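Local coordinates for protein endo-beta-1,4-glucanase (cellulase B) (Bacillus halodurans, PDB 4V2X) that hydrolyses beta-1,4-glucans as a tri-modular family 5 endoglucanase, probably aided by its family 46 carbohydrate-binding module on xyloglucan and beta-1,3-1,4-glucans, at residues Thr508-Val512 against Thr525-Glu529. Numbering follows the deposited sequence.
Sequences TMEAV and TSFKE
The carbonyl oxygen of Ser526 is met twice by residues 508-512: Ala511 N donates to Ser526 O (2.9 Å), and Glu510 CA-H approaches the same oxygen. Lys528 N returns a bond to Met509 O at 2.8 Å, so Glu510 and Phe527 face each other as a non-hydrogen-bonded antiparallel pair. With CG anti to the carbonyl carbon (chi1 -65°), Glu510 sets this methylene over the Phe527 ring, 3.6 Å from its centroid in a CH-pi contact, and its carboxylate stacks 8° from the ring plane. Ser526 OG donates to the anti lone pair of Glu510 OE1 (2.7 Å), while His563 binds OE2, together fixing the carboxylate's rotation. Replacing Glu510 by an alanine is likely to strip methylene and carboxylate from the ring and leave Ser526 OG and His563 without their acceptor. At the ring's edge sits Thr508 CG2, 3.6 Å from Phe527 CD1. On the strand face carrying Met509 and Ala511, Met509 CE and Ala511 CB pack on CG of Lys528, whose ammonium is held by the carbonyls of Thr525, Ala519 and Pro521. The loop thus adds a single antiparallel bridge to edge strand 506-513 of the CBM46 beta-sheet, and a Phe527-Ala284 backbone hydrogen bond ties it to the catalytic module.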
ATOM      1  N   THR A 508      39.005 -16.409  15.742  1.00 16.19           N
ATOM      2  CA  THR A 508      37.809 -17.222  15.512  1.00 15.86           C
ATOM      3  C   THR A 508      38.145 -18.719  15.610  1.00 14.97           C
ATOM      4  O   THR A 508      39.307 -19.106  15.805  1.00 14.16           O
ATOM      5  CB  THR A 508      37.126 -16.838  14.169  1.00 17.32           C
ATOM      6  OG1 THR A 508      35.881 -17.552  13.997  1.00 17.10           O
ATOM      7  CG2 THR A 508      38.065 -17.076  12.995  1.00 17.63           C
ATOM      8  N   MET A 509      37.110 -19.543  15.531  1.00 12.88           N
ATOM      9  CA  MET A 509      37.244 -20.982  15.688  1.00 13.02           C
ATOM     10  C   MET A 509      36.355 -21.667  14.665  1.00 12.80           C
ATOM     11  O   MET A 509      35.176 -21.337  14.553  1.00 13.21           O
ATOM     12  CB  MET A 509      36.822 -21.417  17.091  1.00 12.98           C
ATOM     13  CG  MET A 509      37.036 -22.902  17.359  1.00 13.40           C
ATOM     14  SD  MET A 509      36.110 -23.548  18.765  1.00 13.18           S
ATOM     15  CE  MET A 509      34.450 -23.617  18.095  1.00 13.56           C
ATOM     16  N   GLU A 510      36.932 -22.613  13.930  1.00 12.76           N
ATOM     17  CA  GLU A 510      36.169 -23.483  13.048  1.00 12.79           C
ATOM     18  C   GLU A 510      35.842 -24.793  13.741  1.00 11.92           C
ATOM     19  O   GLU A 510      36.602 -25.258  14.590  1.00 12.60           O
ATOM     20  CB  GLU A 510      36.959 -23.803  11.777  1.00 13.19           C
ATOM     21  CG  GLU A 510      37.237 -22.618  10.884  1.00 14.29           C
ATOM     22  CD  GLU A 510      37.979 -23.036   9.646  1.00 15.38           C
ATOM     23  OE1 GLU A 510      37.318 -23.485   8.691  1.00 14.81           O
ATOM     24  OE2 GLU A 510      39.224 -22.927   9.652  1.00 17.15           O
ATOM     25  N   ALA A 511      34.720 -25.386  13.358  1.00 11.47           N
ATOM     26  CA  ALA A 511      34.321 -26.710  13.840  1.00 11.91           C
ATOM     27  C   ALA A 511      33.727 -27.497  12.678  1.00 12.47           C
ATOM     28  O   ALA A 511      32.737 -27.070  12.073  1.00 12.74           O
ATOM     29  CB  ALA A 511      33.317 -26.585  14.984  1.00 11.73           C
ATOM     30  N   VAL A 512      34.354 -28.628  12.354  1.00 13.31           N
ATOM     31  CA  VAL A 512      33.875 -29.513  11.289  1.00 13.44           C
ATOM     32  C   VAL A 512      33.888 -30.947  11.795  1.00 13.78           C
ATOM     33  O   VAL A 512      34.728 -31.307  12.619  1.00 15.78           O
ATOM     34  CB  VAL A 512      34.730 -29.401  10.003  1.00 14.05           C
ATOM     35  CG1 VAL A 512      34.771 -27.961   9.508  1.00 14.69           C
ATOM     36  CG2 VAL A 512      36.145 -29.921  10.225  1.00 14.47           C
ATOM     37  N   THR A 525      28.362 -22.548   7.769  1.00 13.06           N
ATOM     38  CA  THR A 525      29.770 -22.173   7.805  1.00 12.75           C
ATOM     39  C   THR A 525      30.526 -22.992   8.844  1.00 12.41           C
ATOM     40  O   THR A 525      29.968 -23.388   9.871  1.00 12.97           O
ATOM     41  CB  THR A 525      29.949 -20.665   8.102  1.00 12.46           C
ATOM     42  OG1 THR A 525      31.346 -20.342   8.150  1.00 12.59           O
ATOM     43  CG2 THR A 525      29.290 -20.263   9.424  1.00 12.06           C
ATOM     44  N   SER A 526      31.808 -23.236   8.579  1.00 12.05           N
ATOM     45  CA  SER A 526      32.690 -23.860   9.553  1.00 11.58           C
ATOM     46  C   SER A 526      33.090 -22.913  10.684  1.00 11.22           C
ATOM     47  O   SER A 526      33.481 -23.380  11.738  1.00 10.97           O
ATOM     48  CB  SER A 526      33.966 -24.351   8.864  1.00 13.10           C
ATOM     49  OG  SER A 526      34.668 -23.254   8.298  1.00 13.79           O
ATOM     50  N   PHE A 527      33.028 -21.599  10.450  1.00 10.86           N
ATOM     51  CA  PHE A 527      33.480 -20.623  11.446  1.00 11.28           C
ATOM     52  C   PHE A 527      32.359 -20.322  12.422  1.00 11.32           C
ATOM     53  O   PHE A 527      31.337 -19.750  12.039  1.00 11.26           O
ATOM     54  CB  PHE A 527      33.909 -19.317  10.786  1.00 11.53           C
ATOM     55  CG  PHE A 527      35.185 -19.419  10.008  1.00 11.80           C
ATOM     56  CD1 PHE A 527      36.400 -19.184  10.626  1.00 12.21           C
ATOM     57  CD2 PHE A 527      35.172 -19.744   8.661  1.00 12.72           C
ATOM     58  CE1 PHE A 527      37.584 -19.263   9.916  1.00 13.00           C
ATOM     59  CE2 PHE A 527      36.357 -19.827   7.949  1.00 13.38           C
ATOM     60  CZ  PHE A 527      37.561 -19.591   8.583  1.00 13.35           C
ATOM     61  N   LYS A 528      32.552 -20.721  13.670  1.00 11.41           N
ATOM     62  CA  LYS A 528      31.530 -20.547  14.704  1.00 11.89           C
ATOM     63  C   LYS A 528      31.490 -19.111  15.226  1.00 12.72           C
ATOM     64  O   LYS A 528      32.408 -18.311  14.997  1.00 12.31           O
ATOM     65  CB  LYS A 528      31.763 -21.518  15.865  1.00 12.30           C
ATOM     66  CG  LYS A 528      31.786 -22.989  15.473  1.00 12.26           C
ATOM     67  CD  LYS A 528      30.498 -23.453  14.797  1.00 12.49           C
ATOM     68  CE  LYS A 528      30.609 -23.510  13.278  1.00 12.58           C
ATOM     69  NZ  LYS A 528      29.345 -23.967  12.628  1.00 12.89           N
ATOM     70  N   GLU A 529      30.407 -18.793  15.923  1.00 12.61           N
ATOM     71  CA  GLU A 529      30.153 -17.442  16.391  1.00 12.92           C
ATOM     72  C   GLU A 529      30.889 -17.146  17.704  1.00 12.83           C
ATOM     73  O   GLU A 529      30.693 -17.831  18.708  1.00 12.74           O
ATOM     74  CB  GLU A 529      28.653 -17.228  16.557  1.00 13.04           C
ATOM     75  CG  GLU A 529      28.319 -15.840  17.074  1.00 14.06           C
ATOM     76  CD  GLU A 529      26.840 -15.557  17.181  1.00 14.69           C
ATOM     77  OE1 GLU A 529      26.026 -16.327  16.633  1.00 16.43           O
ATOM     78  OE2 GLU A 529      26.499 -14.550  17.828  1.00 15.03           O
TER
HETATM   79  O   HOH W   1      34.159 -16.366  15.564  1.00 17.48           O